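Local coordinates for bacillaene synthase decarboxylase PksI (Bacillus subtilis, PDB 4Q1K), which decarboxylates the 3-methylglutaconyl group tethered to PksL to a 3-methylcrotonyl group during biosynthesis of the antibiotic bacillaene, at residues L27-S32 and P67-V72; C112-I117 and S222-K227; Q121-G126 and L199-V204; V138-E143 and A187-R192. The protein carries 1 engineered substitution. All coordinates share one frame; numbering follows the deposited sequence.

Contact 1: residues L27-S32 and P67-V72; sequences LIEIES and PKYKAV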
loop_
_atom_site.group_PDB
_atom_site.type_symbol
_atom_site.label_atom_id
_atom_site.label_comp_id
_atom_site.label_asym_id
_atom_site.label_seq_id
_atom_site.Cartn_x
_atom_site.Cartn_y
_atom_site.Cartn_z
ATOM N N LEU B 27 19.344 3.071 -28.829
ATOM C CA LEU B 27 18.802 1.705 -28.601
ATOM C C LEU B 27 19.903 0.703 -28.744
ATOM O O LEU B 27 20.613 0.694 -29.778
ATOM C CB LEU B 27 17.775 1.274 -29.658
ATOM C CG LEU B 27 16.484 2.003 -29.797
ATOM C CD1 LEU B 27 15.620 1.531 -30.978
ATOM C CD2 LEU B 27 15.761 1.960 -28.493
ATOM N N ILE B 28 20.018 -0.187 -27.767
ATOM C CA ILE B 28 20.921 -1.303 -27.853
ATOM C C ILE B 28 20.119 -2.584 -27.611
ATOM O O ILE B 28 19.471 -2.723 -26.582
ATOM C CB ILE B 28 22.044 -1.231 -26.785
ATOM C CG1 ILE B 28 22.960 -0.040 -26.990
ATOM C CG2 ILE B 28 22.912 -2.483 -26.914
ATOM C CD1 ILE B 28 24.130 -0.020 -25.999
ATOM N N GLU B 29 20.200 -3.542 -28.535
ATOM C CA GLU B 29 19.726 -4.887 -28.277
ATOM C C GLU B 29 20.814 -5.562 -27.436
ATOM O O GLU B 29 21.887 -5.873 -27.912
ATOM C CB GLU B 29 19.480 -5.579 -29.642
ATOM C CG GLU B 29 18.883 -6.962 -29.618
ATOM C CD GLU B 29 18.371 -7.420 -31.020
ATOM O OE1 GLU B 29 17.570 -6.668 -31.654
ATOM O OE2 GLU B 29 18.786 -8.549 -31.446
ATOM N N ILE B 30 20.550 -5.732 -26.159
ATOM C CA ILE B 30 21.470 -6.373 -25.166
ATOM C C ILE B 30 21.513 -7.844 -25.372
ATOM O O ILE B 30 22.559 -8.452 -25.262
ATOM C CB ILE B 30 20.988 -6.154 -23.676
ATOM C CG1 ILE B 30 20.933 -4.671 -23.259
ATOM C CG2 ILE B 30 21.828 -6.938 -22.626
ATOM C CD1 ILE B 30 22.127 -3.870 -23.718
ATOM N N GLU B 31 20.384 -8.480 -25.624
ATOM C CA GLU B 31 20.433 -9.922 -25.967
ATOM C C GLU B 31 19.379 -9.930 -27.060
ATOM O O GLU B 31 18.728 -8.912 -27.297
ATOM C CB GLU B 31 19.886 -10.776 -24.823
ATOM C CG GLU B 31 20.509 -10.534 -23.476
ATOM C CD GLU B 31 21.545 -11.554 -23.136
ATOM O OE1 GLU B 31 22.597 -11.496 -23.810
ATOM O OE2 GLU B 31 21.310 -12.391 -22.196
ATOM N N SER B 32 19.135 -11.091 -27.611
ATOM C CA SER B 32 18.167 -11.245 -28.641
ATOM C C SER B 32 16.763 -10.740 -28.275
ATOM O O SER B 32 16.006 -10.257 -29.160
ATOM C CB SER B 32 18.135 -12.765 -29.004
ATOM O OG SER B 32 17.019 -12.973 -29.848
ATOM N N PRO B 67 7.930 -6.894 -32.684
ATOM C CA PRO B 67 7.398 -7.622 -31.512
ATOM C C PRO B 67 8.168 -8.888 -31.198
ATOM O O PRO B 67 7.572 -9.939 -31.144
ATOM C CB PRO B 67 5.931 -7.963 -31.917
ATOM C CG PRO B 67 5.953 -7.989 -33.457
ATOM C CD PRO B 67 7.035 -7.031 -33.880
ATOM N N LYS B 68 9.476 -8.791 -30.941
ATOM C CA LYS B 68 10.313 -9.938 -30.616
ATOM C C LYS B 68 10.922 -9.797 -29.255
ATOM O O LYS B 68 11.486 -10.747 -28.798
ATOM C CB LYS B 68 11.496 -10.074 -31.586
ATOM C CG LYS B 68 12.474 -8.933 -31.590
ATOM C CD LYS B 68 13.696 -9.440 -32.372
ATOM C CE LYS B 68 14.935 -8.593 -32.133
ATOM N NZ LYS B 68 16.089 -9.237 -32.811
ATOM N N TYR B 69 10.809 -8.593 -28.635
ATOM C CA TYR B 69 11.482 -8.329 -27.389
ATOM C C TYR B 69 10.594 -8.821 -26.249
ATOM O O TYR B 69 9.382 -8.855 -26.352
ATOM C CB TYR B 69 11.833 -6.873 -27.135
ATOM C CG TYR B 69 12.823 -6.419 -28.157
ATOM C CD1 TYR B 69 14.120 -6.942 -28.168
ATOM C CD2 TYR B 69 12.413 -5.589 -29.200
ATOM C CE1 TYR B 69 15.019 -6.565 -29.156
ATOM C CE2 TYR B 69 13.317 -5.181 -30.165
ATOM C CZ TYR B 69 14.611 -5.702 -30.127
ATOM O OH TYR B 69 15.526 -5.308 -31.078
ATOM N N LYS B 70 11.242 -9.240 -25.172
ATOM C CA LYS B 70 10.547 -9.661 -23.946
ATOM C C LYS B 70 10.617 -8.627 -22.798
ATOM O O LYS B 70 9.763 -8.654 -21.849
ATOM C CB LYS B 70 11.183 -11.004 -23.440
ATOM C CG LYS B 70 10.714 -12.195 -24.367
ATOM C CD LYS B 70 11.559 -13.445 -24.116
ATOM C CE LYS B 70 11.103 -14.601 -25.034
ATOM N NZ LYS B 70 11.892 -15.765 -24.517
ATOM N N ALA B 71 11.644 -7.771 -22.846
ATOM C CA ALA B 71 11.788 -6.775 -21.769
ATOM C C ALA B 71 12.463 -5.570 -22.345
ATOM O O ALA B 71 13.378 -5.688 -23.168
ATOM C CB ALA B 71 12.706 -7.325 -20.632
ATOM N N VAL B 72 12.086 -4.420 -21.809
ATOM C CA VAL B 72 12.709 -3.184 -22.166
ATOM C C VAL B 72 13.379 -2.572 -20.931
ATOM O O VAL B 72 12.777 -2.592 -19.838
ATOM C CB VAL B 72 11.628 -2.132 -22.607
ATOM C CG1 VAL B 72 12.279 -0.762 -22.866
ATOM C CG2 VAL B 72 10.748 -2.683 -23.777
HETATM O O HOH W 1 13.910 -12.024 -29.695
#

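Contact 2: residues C112-I117 and S222-K227; sequences CEIPVI and SLVTLK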
loop_
_atom_site.group_PDB
_atom_site.type_symbol
_atom_site.label_atom_id
_atom_site.label_comp_id
_atom_site.label_asym_id
_atom_site.label_seq_id
_atom_site.Cartn_x
_atom_site.Cartn_y
_atom_site.Cartn_z
ATOM N N CYS B 112 3.510 0.361 -23.605
ATOM C CA CYS B 112 4.340 -0.732 -24.115
ATOM C C CYS B 112 3.729 -2.087 -23.821
ATOM O O CYS B 112 3.343 -2.395 -22.646
ATOM C CB CYS B 112 5.804 -0.581 -23.559
ATOM S SG CYS B 112 6.974 -1.715 -24.263
ATOM N N GLU B 113 3.672 -2.990 -24.804
ATOM C CA GLU B 113 3.018 -4.275 -24.531
ATOM C C GLU B 113 3.866 -5.254 -23.696
ATOM O O GLU B 113 3.301 -6.159 -23.107
ATOM C CB GLU B 113 2.569 -4.957 -25.821
ATOM C CG GLU B 113 3.719 -5.252 -26.714
ATOM C CD GLU B 113 3.256 -5.937 -28.028
ATOM O OE1 GLU B 113 2.152 -6.530 -28.063
ATOM O OE2 GLU B 113 4.025 -5.895 -28.992
ATOM N N ILE B 114 5.175 -5.028 -23.647
ATOM C CA ILE B 114 6.070 -5.900 -22.853
ATOM C C ILE B 114 6.510 -5.189 -21.552
ATOM O O ILE B 114 6.389 -3.973 -21.405
ATOM C CB ILE B 114 7.230 -6.392 -23.692
ATOM C CG1 ILE B 114 8.002 -5.243 -24.331
ATOM C CG2 ILE B 114 6.687 -7.415 -24.688
ATOM C CD1 ILE B 114 9.303 -5.647 -25.032
ATOM N N PRO B 115 7.046 -5.947 -20.591
ATOM C CA PRO B 115 7.478 -5.342 -19.331
ATOM C C PRO B 115 8.610 -4.346 -19.570
ATOM O O PRO B 115 9.525 -4.585 -20.404
ATOM C CB PRO B 115 8.060 -6.564 -18.569
ATOM C CG PRO B 115 7.206 -7.698 -19.002
ATOM C CD PRO B 115 7.001 -7.446 -20.491
ATOM N N VAL B 116 8.499 -3.208 -18.896
ATOM C CA VAL B 116 9.560 -2.189 -18.997
ATOM C C VAL B 116 10.175 -2.054 -17.554
ATOM O O VAL B 116 9.422 -1.987 -16.558
ATOM C CB VAL B 116 8.951 -0.838 -19.354
ATOM C CG1 VAL B 116 9.997 0.273 -19.385
ATOM C CG2 VAL B 116 8.203 -0.998 -20.731
ATOM N N ILE B 117 11.504 -2.022 -17.499
ATOM C CA ILE B 117 12.241 -1.754 -16.243
ATOM C C ILE B 117 12.778 -0.328 -16.359
ATOM O O ILE B 117 13.599 -0.040 -17.242
ATOM C CB ILE B 117 13.418 -2.727 -16.121
ATOM C CG1 ILE B 117 12.855 -4.167 -16.111
ATOM C CG2 ILE B 117 14.354 -2.371 -14.894
ATOM C CD1 ILE B 117 13.941 -5.167 -16.524
ATOM N N SER B 222 3.310 -15.062 -22.989
ATOM C CA SER B 222 2.848 -15.153 -21.562
ATOM C C SER B 222 3.107 -13.784 -20.882
ATOM O O SER B 222 2.303 -13.341 -20.103
ATOM C CB SER B 222 3.669 -16.211 -20.804
ATOM O OG SER B 222 3.291 -17.486 -21.316
ATOM N N LEU B 223 4.260 -13.181 -21.149
ATOM C CA LEU B 223 4.598 -11.847 -20.571
ATOM C C LEU B 223 3.576 -10.835 -21.056
ATOM O O LEU B 223 3.151 -10.003 -20.266
ATOM C CB LEU B 223 6.026 -11.418 -21.039
ATOM C CG LEU B 223 7.128 -12.239 -20.356
ATOM C CD1 LEU B 223 8.480 -11.909 -21.005
ATOM C CD2 LEU B 223 7.221 -11.990 -18.838
ATOM N N VAL B 224 3.281 -10.787 -22.364
ATOM C CA VAL B 224 2.314 -9.756 -22.838
ATOM C C VAL B 224 0.895 -10.023 -22.262
ATOM O O VAL B 224 0.261 -9.079 -21.742
ATOM C CB VAL B 224 2.257 -9.742 -24.371
ATOM C CG1 VAL B 224 1.156 -8.765 -24.855
ATOM C CG2 VAL B 224 3.620 -9.336 -24.864
ATOM N N THR B 225 0.493 -11.290 -22.229
ATOM C CA THR B 225 -0.852 -11.613 -21.704
ATOM C C THR B 225 -0.936 -11.219 -20.244
ATOM O O THR B 225 -1.953 -10.646 -19.793
ATOM C CB THR B 225 -1.115 -13.111 -21.882
ATOM O OG1 THR B 225 -1.098 -13.371 -23.327
ATOM C CG2 THR B 225 -2.472 -13.512 -21.283
ATOM N N LEU B 226 0.124 -11.573 -19.510
ATOM C CA LEU B 226 0.129 -11.231 -18.067
ATOM C C LEU B 226 0.171 -9.736 -17.839
ATOM O O LEU B 226 -0.621 -9.161 -17.075
ATOM C CB LEU B 226 1.270 -11.975 -17.350
ATOM C CG LEU B 226 1.104 -11.657 -15.805
ATOM C CD1 LEU B 226 -0.208 -12.017 -15.048
ATOM C CD2 LEU B 226 2.335 -12.420 -15.196
ATOM N N LYS B 227 1.062 -9.032 -18.529
ATOM C CA LYS B 227 1.082 -7.600 -18.259
ATOM C C LYS B 227 -0.277 -6.956 -18.632
ATOM O O LYS B 227 -0.785 -6.060 -17.928
ATOM C CB LYS B 227 2.189 -6.954 -19.069
ATOM C CG LYS B 227 2.158 -5.406 -18.995
ATOM C CD LYS B 227 3.430 -4.749 -19.552
ATOM C CE LYS B 227 3.150 -3.224 -19.640
ATOM N NZ LYS B 227 4.410 -2.409 -19.905
#

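Contact 3: residues Q121-G126 and L199-V204; sequences QGHGIG and LPRAEV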
loop_
_atom_site.group_PDB
_atom_site.type_symbol
_atom_site.label_atom_id
_atom_site.label_comp_id
_atom_site.label_asym_id
_atom_site.label_seq_id
_atom_site.Cartn_x
_atom_site.Cartn_y
_atom_site.Cartn_z
ATOM N N GLN B 121 19.135 5.191 -12.653
ATOM C CA GLN B 121 20.490 5.187 -12.047
ATOM C C GLN B 121 20.874 6.628 -11.588
ATOM O O GLN B 121 21.811 6.804 -10.785
ATOM C CB GLN B 121 21.534 4.623 -13.029
ATOM C CG GLN B 121 22.224 5.628 -13.966
ATOM C CD GLN B 121 21.274 6.462 -14.861
ATOM O OE1 GLN B 121 20.110 6.098 -15.142
ATOM N NE2 GLN B 121 21.771 7.615 -15.268
ATOM N N GLY B 122 20.206 7.605 -12.169
ATOM C CA GLY B 122 20.423 9.037 -11.847
ATOM C C GLY B 122 19.166 9.741 -11.402
ATOM O O GLY B 122 18.132 9.102 -11.106
ATOM N N HIS B 123 19.253 11.062 -11.306
ATOM C CA HIS B 123 18.118 11.817 -10.752
ATOM C C HIS B 123 16.847 11.719 -11.604
ATOM O O HIS B 123 16.933 11.629 -12.851
ATOM C CB HIS B 123 18.486 13.281 -10.632
ATOM C CG HIS B 123 19.782 13.470 -9.904
ATOM N ND1 HIS B 123 20.913 14.019 -10.507
ATOM C CD2 HIS B 123 20.146 13.100 -8.659
ATOM C CE1 HIS B 123 21.900 14.039 -9.622
ATOM N NE2 HIS B 123 21.454 13.490 -8.495
ATOM N N GLY B 124 15.704 11.748 -10.925
ATOM C CA GLY B 124 14.445 11.626 -11.593
ATOM C C GLY B 124 13.612 12.795 -11.043
ATOM O O GLY B 124 13.239 12.824 -9.840
ATOM N N ILE B 125 13.329 13.760 -11.910
ATOM C CA ILE B 125 12.763 15.039 -11.485
ATOM C C ILE B 125 11.442 15.293 -12.283
ATOM O O ILE B 125 11.430 15.216 -13.512
ATOM C CB ILE B 125 13.747 16.204 -11.806
ATOM C CG1 ILE B 125 15.088 15.934 -11.096
ATOM C CG2 ILE B 125 13.132 17.580 -11.430
ATOM C CD1 ILE B 125 16.227 16.746 -11.640
ATOM N N GLY B 126 10.361 15.561 -11.545
ATOM C CA GLY B 126 9.099 15.971 -12.063
ATOM C C GLY B 126 8.569 14.961 -13.027
ATOM O O GLY B 126 8.446 13.795 -12.719
ATOM N N LEU B 199 19.561 0.794 -5.042
ATOM C CA LEU B 199 20.958 0.295 -5.100
ATOM C C LEU B 199 21.895 1.467 -5.306
ATOM O O LEU B 199 21.461 2.520 -5.800
ATOM C CB LEU B 199 21.145 -0.612 -6.377
ATOM C CG LEU B 199 20.343 -1.925 -6.288
ATOM C CD1 LEU B 199 20.463 -2.632 -7.641
ATOM C CD2 LEU B 199 21.112 -2.766 -5.275
ATOM N N PRO B 200 23.197 1.289 -4.955
ATOM C CA PRO B 200 24.222 2.227 -5.384
ATOM C C PRO B 200 24.059 2.492 -6.903
ATOM O O PRO B 200 23.808 1.543 -7.649
ATOM C CB PRO B 200 25.514 1.450 -5.069
ATOM C CG PRO B 200 25.096 0.633 -3.863
ATOM C CD PRO B 200 23.772 0.069 -4.345
ATOM N N ARG B 201 24.138 3.743 -7.317
ATOM C CA ARG B 201 24.091 4.062 -8.741
ATOM C C ARG B 201 24.900 3.091 -9.613
ATOM O O ARG B 201 24.395 2.697 -10.675
ATOM C CB ARG B 201 24.483 5.501 -9.016
ATOM C CG ARG B 201 24.734 5.862 -10.486
ATOM C CD ARG B 201 25.229 7.316 -10.634
ATOM N NE ARG B 201 24.236 8.233 -10.085
ATOM C CZ ARG B 201 24.514 9.391 -9.470
ATOM N NH1 ARG B 201 25.768 9.795 -9.324
ATOM N NH2 ARG B 201 23.533 10.135 -8.992
ATOM N N ALA B 202 26.133 2.752 -9.217
ATOM C CA ALA B 202 27.016 1.900 -10.102
ATOM C C ALA B 202 26.446 0.498 -10.304
ATOM O O ALA B 202 26.990 -0.254 -11.096
ATOM C CB ALA B 202 28.449 1.765 -9.473
ATOM N N GLU B 203 25.437 0.087 -9.509
ATOM C CA GLU B 203 24.907 -1.268 -9.586
ATOM C C GLU B 203 23.522 -1.291 -10.322
ATOM O O GLU B 203 23.005 -2.363 -10.613
ATOM C CB GLU B 203 24.743 -1.817 -8.166
ATOM C CG GLU B 203 26.123 -2.113 -7.586
ATOM C CD GLU B 203 26.037 -2.454 -6.101
ATOM O OE1 GLU B 203 25.059 -3.104 -5.664
ATOM O OE2 GLU B 203 26.940 -2.035 -5.357
ATOM N N VAL B 204 22.918 -0.112 -10.601
ATOM C CA VAL B 204 21.485 -0.105 -10.960
ATOM C C VAL B 204 21.344 -0.746 -12.348
ATOM O O VAL B 204 20.489 -1.582 -12.566
ATOM C CB VAL B 204 20.953 1.373 -10.985
ATOM C CG1 VAL B 204 19.593 1.489 -11.745
ATOM C CG2 VAL B 204 20.842 1.915 -9.516
HETATM O O HOH W 2 24.516 12.401 -7.431
#

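Contact 4: residues V138-E143 and A187-R192; sequences VILSRE and ADLEKR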
loop_
_atom_site.group_PDB
_atom_site.type_symbol
_atom_site.label_atom_id
_atom_site.label_comp_id
_atom_site.label_asym_id
_atom_site.label_seq_id
_atom_site.Cartn_x
_atom_site.Cartn_y
_atom_site.Cartn_z
ATOM N N VAL B 138 10.462 -0.707 -11.137
ATOM C CA VAL B 138 11.260 0.584 -11.031
ATOM C C VAL B 138 12.481 0.329 -10.157
ATOM O O VAL B 138 12.311 -0.243 -9.113
ATOM C CB VAL B 138 10.383 1.667 -10.370
ATOM C CG1 VAL B 138 11.268 2.938 -10.064
ATOM C CG2 VAL B 138 9.148 1.985 -11.307
ATOM N N ILE B 139 13.672 0.792 -10.501
ATOM C CA ILE B 139 14.830 0.599 -9.575
ATOM C C ILE B 139 15.408 1.983 -9.329
ATOM O O ILE B 139 15.610 2.703 -10.284
ATOM C CB ILE B 139 15.944 -0.210 -10.322
ATOM C CG1 ILE B 139 15.398 -1.597 -10.745
ATOM C CG2 ILE B 139 17.152 -0.420 -9.368
ATOM C CD1 ILE B 139 16.227 -2.183 -11.939
ATOM N N LEU B 140 15.672 2.377 -8.099
ATOM C CA LEU B 140 16.240 3.667 -7.837
ATOM C C LEU B 140 17.719 3.558 -7.421
ATOM O O LEU B 140 18.146 2.492 -6.984
ATOM C CB LEU B 140 15.521 4.351 -6.656
ATOM C CG LEU B 140 13.983 4.443 -6.738
ATOM C CD1 LEU B 140 13.501 5.160 -5.438
ATOM C CD2 LEU B 140 13.546 5.169 -8.008
ATOM N N SER B 141 18.433 4.689 -7.537
ATOM C CA SER B 141 19.789 4.797 -7.036
ATOM C C SER B 141 19.781 5.482 -5.652
ATOM O O SER B 141 19.096 6.477 -5.381
ATOM C CB SER B 141 20.590 5.689 -7.996
ATOM O OG SER B 141 21.553 6.469 -7.259
ATOM N N ARG B 142 20.561 4.917 -4.731
ATOM C CA ARG B 142 20.553 5.422 -3.406
ATOM C C ARG B 142 20.943 6.911 -3.295
ATOM O O ARG B 142 20.418 7.656 -2.419
ATOM C CB ARG B 142 21.622 4.549 -2.642
ATOM C CG ARG B 142 21.470 4.642 -1.135
ATOM C CD ARG B 142 22.392 3.650 -0.354
ATOM N NE ARG B 142 22.158 2.209 -0.614
ATOM C CZ ARG B 142 23.070 1.276 -0.303
ATOM N NH1 ARG B 142 24.231 1.631 0.243
ATOM N NH2 ARG B 142 22.833 -0.006 -0.502
ATOM N N GLU B 143 21.931 7.325 -4.135
ATOM C CA GLU B 143 22.531 8.645 -3.983
ATOM C C GLU B 143 21.895 9.690 -4.942
ATOM O O GLU B 143 22.155 10.882 -4.815
ATOM C CB GLU B 143 24.086 8.556 -4.112
ATOM C CG GLU B 143 24.609 8.166 -5.485
ATOM C CD GLU B 143 24.804 6.645 -5.622
ATOM O OE1 GLU B 143 23.752 5.871 -5.618
ATOM O OE2 GLU B 143 25.973 6.192 -5.711
ATOM N N ALA B 187 18.035 6.840 -1.076
ATOM C CA ALA B 187 18.176 6.229 0.280
ATOM C C ALA B 187 17.067 6.693 1.234
ATOM O O ALA B 187 16.672 5.939 2.147
ATOM C CB ALA B 187 19.568 6.540 0.900
ATOM N N ASP B 188 16.605 7.917 1.065
ATOM C CA ASP B 188 15.505 8.464 1.882
ATOM C C ASP B 188 14.255 7.692 1.597
ATOM O O ASP B 188 13.524 7.270 2.547
ATOM C CB ASP B 188 15.204 9.971 1.587
ATOM C CG ASP B 188 16.326 10.905 1.946
ATOM O OD1 ASP B 188 17.009 10.527 2.938
ATOM O OD2 ASP B 188 16.530 12.047 1.293
ATOM N N LEU B 189 13.899 7.577 0.290
ATOM C CA LEU B 189 12.743 6.750 -0.051
ATOM C C LEU B 189 12.872 5.283 0.466
ATOM O O LEU B 189 11.902 4.663 0.967
ATOM C CB LEU B 189 12.498 6.750 -1.595
ATOM C CG LEU B 189 12.121 8.143 -2.172
ATOM C CD1 LEU B 189 12.109 8.139 -3.692
ATOM C CD2 LEU B 189 10.743 8.597 -1.659
ATOM N N GLU B 190 14.086 4.701 0.362
ATOM C CA GLU B 190 14.269 3.283 0.815
ATOM C C GLU B 190 13.855 3.254 2.310
ATOM O O GLU B 190 13.097 2.359 2.752
ATOM C CB GLU B 190 15.769 2.875 0.667
ATOM C CG GLU B 190 15.991 1.417 1.072
ATOM C CD GLU B 190 17.387 0.891 0.651
ATOM O OE1 GLU B 190 18.284 1.714 0.368
ATOM O OE2 GLU B 190 17.522 -0.352 0.479
ATOM N N LYS B 191 14.328 4.243 3.075
ATOM C CA LYS B 191 14.035 4.278 4.539
ATOM C C LYS B 191 12.576 4.534 4.821
ATOM O O LYS B 191 12.075 4.102 5.843
ATOM C CB LYS B 191 14.886 5.294 5.286
ATOM C CG LYS B 191 16.339 4.899 5.452
ATOM C CD LYS B 191 16.625 4.194 6.776
ATOM C CE LYS B 191 16.525 5.114 8.014
ATOM N NZ LYS B 191 17.428 4.686 9.133
ATOM N N ARG B 192 11.873 5.225 3.916
ATOM C CA ARG B 192 10.442 5.477 4.153
ATOM C C ARG B 192 9.629 4.254 3.797
ATOM O O ARG B 192 8.439 4.221 4.019
ATOM C CB ARG B 192 9.942 6.768 3.400
ATOM C CG ARG B 192 10.636 8.078 3.848
ATOM C CD ARG B 192 10.349 8.507 5.314
ATOM N NE ARG B 192 8.929 8.710 5.391
ATOM C CZ ARG B 192 8.291 9.827 5.019
ATOM N NH1 ARG B 192 8.979 10.909 4.551
ATOM N NH2 ARG B 192 6.959 9.905 5.090
#

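Contact 1: residues L27-S32 and P67-V72
Ser32 and Tyr69 have the nearest CA atoms of the two segments, 7.4 Å apart, and side chains bridge that gap. Glu29 points its CG away from its own N (chi1 -176°), and its carboxylate receives two donors. Tyr69 OH gives a short hydrogen bond of 2.5 Å to Glu29 OE1, arriving on the anti side, 29° out of the carboxylate plane. The phenol ring is turned steeply against the carboxylate, the two planes 70° apart, and Glu29 CG lies at the ring's edge. Lys68 comes in at about a right angle to Glu29 and forms a salt bridge, NZ lying 3.1 Å from Glu29 OE2; its hydrogen bonds to both carboxylate oxygens are weak.

Strand 25-31 is an outermost strand of the chain's mixed sheet in the crotonase fold, and a classic beta bulge at Ile30 and Glu31, facing strand 34-39, disturbs its end. The other segment leads out of helix 50-65 and into strand 71-75.

Lys68 is extended beyond CG and runs over one face of the Tyr69 ring, where its CG sits 3.9 Å above the centre. Past the bulge, a water donates to Ser32 O at 2.8 Å and to Lys68 O at 2.9 Å, while Lys68 CE packs against Ser32 O. Arg220 binds the backbone oxygen of Tyr69.

Contact 2: residues C112-I117 and S222-K227
Lys227 sends its fully extended chain from helix 220-252 into the turn that precedes strand 116-120, and its buried ammonium group ties that turn together. NZ donates to Cys112 O at 2.9 Å and to Ile114 O, also at 2.9 Å. Neither bond lies in the plane of its carbonyl: the donor is tilted 31° from that of Cys112 and stands well above that of Ile114, 48° out. Ala109 O accepts a further hydrogen bond, and Asp136 supplies the counter-charge in a salt bridge through OD2. The same carboxylate oxygen accepts from Val116 N, which probably helps to hold it in place, and the buried pair should favour a charged lysine. With CG anti to the backbone N (chi1 172°) and the rest of the chain extended, Lys227 brings its CD past Ile114 O and its CE to 3.1 Å from Cys112 O.

One turn earlier on the helix, the contact is mainly apolar. Val224 CG2 meets Ile114 CG2 at 3.6 Å and also rests on Glu113 O, while Val224 CG1 lies beside the Glu113 carboxylate. That carboxylate has its main partner in Arg220, a salt bridge through OE2. Leu223 CB touches Pro115 CD at 4.1 Å, and Met151 of a second subunit packs on Leu223. Ser222 OG bonds to Gly154 O of that subunit. The contact thus docks the long helix 220-252 of the crotonase fold, which also contributes to the trimer interface, onto the strand-bearing core.

Contact 3: residues Q121-G126 and L199-V204
Arg201 lies beside Gln121, their CA atoms 5.0 Å apart. Its CG passes 3.1 Å from Gln121 O, and the bend at chi3 (-59°) then turns the guanidinium back to the same oxygen. NE donates to Gln121 O over 2.9 Å with an N-H...O angle of 153°; the oxygen sits at the guanidinium edge, almost exactly in its plane, while the donor is tilted 23° from the carbonyl plane. NH2 bonds to Ser144 OG and to a water 2.9 Å away, which in turn donates a weak hydrogen bond to His123 NE2. The imidazole itself stays 4.0 Å from Arg201 NH2 (NE2 to NH2), its plane steeply turned from the guanidinium, and packs edge-to-face with Tyr80.

Gln121 and Gly122 carry the chain of this crotonase fold from strand 116-120 of the main sheet to strand 123-125 of the smaller one. That strand runs into the glycine-rich turn before helix 127-133, a turn that in relatives such as enoyl-CoA hydratase supplies a backbone N-H of the oxyanion hole, and probably does so here.

The chain then turns, with Glu203 N bonded to Pro200 O, and brings round Val204. Its CG1 lies 3.8 Å from Gln121 CA, and its CB meets Gln121 CB at 3.9 Å. The Gln121 amide is engaged on another side, with OE1 accepting from Gly76 N and NE2 donating to Asp78 O and Tyr80 O.

Contact 4: residues V138-E143 and A187-R192
Arg142 holds CG opposite its own N (chi1 -163°), which lays the start of its side chain against Ala187: Arg142 CG and Ala187 CB are 3.4 Å apart, a tight fit. The bend at chi3 (-62°) leaves NE as the atom nearest Glu190, while the rest of the guanidinium turns away. The contact joins the C-terminal end of strand 137-141, in the main sheet of the crotonase fold, to the short helix 186-192. The chain leaves that helix to form strand 197-199, the parallel neighbour of strand 137-141.

One backbone bond crosses. Ala187 N, in the first turn of the helix, donates to Arg142 O at 2.9 Å, so a residue just past the strand satisfies an N-H that the helix itself does not use. A turn further on, Glu190 OE1 comes within 4.0 Å of Arg142 NE; the groups cross obliquely, and the opposite charges probably attract, but the distance is beyond a salt bridge.

Deeper in, Leu140 points from the strand toward the helix and crosses Leu189 at about a right angle. Phe196 and Val198 pack on Leu140 and Val194 on Leu189, continuing the apolar layer between sheet and helix. Farther along the chain, Arg192 NH2 bonds to Pro195 O of a third subunit, so this part of the chain also reaches the trimer interface. The two leucines meet through single methyl groups, Leu140 CD1 and Leu189 CD1, 3.7 Å apart.

How the contacts relate
Contacts 1, 2 and 4 all reach the main sheet. Contacts 1 and 2, with centres about 13 Å apart, are joined by backbone pairing of neighbouring strands: Ile117 N lies 2.7 Å from Val72 O, and Val72 N 2.9 Å from Pro115 O. Contact 2 meets contact 4 through Ile117 and Ile139. Contacts 3 and 4 are the closest pair, about 8 Å between centres; Glu143 OE1 lies 2.8 Å from Arg201 N, probably hydrogen-bonded, and contact 4 is nested within the loop that contact 3 closes. All four lie away from the active-site residue His249, which belongs to helix 220-252, the same helix that contact 2 anchors near its start.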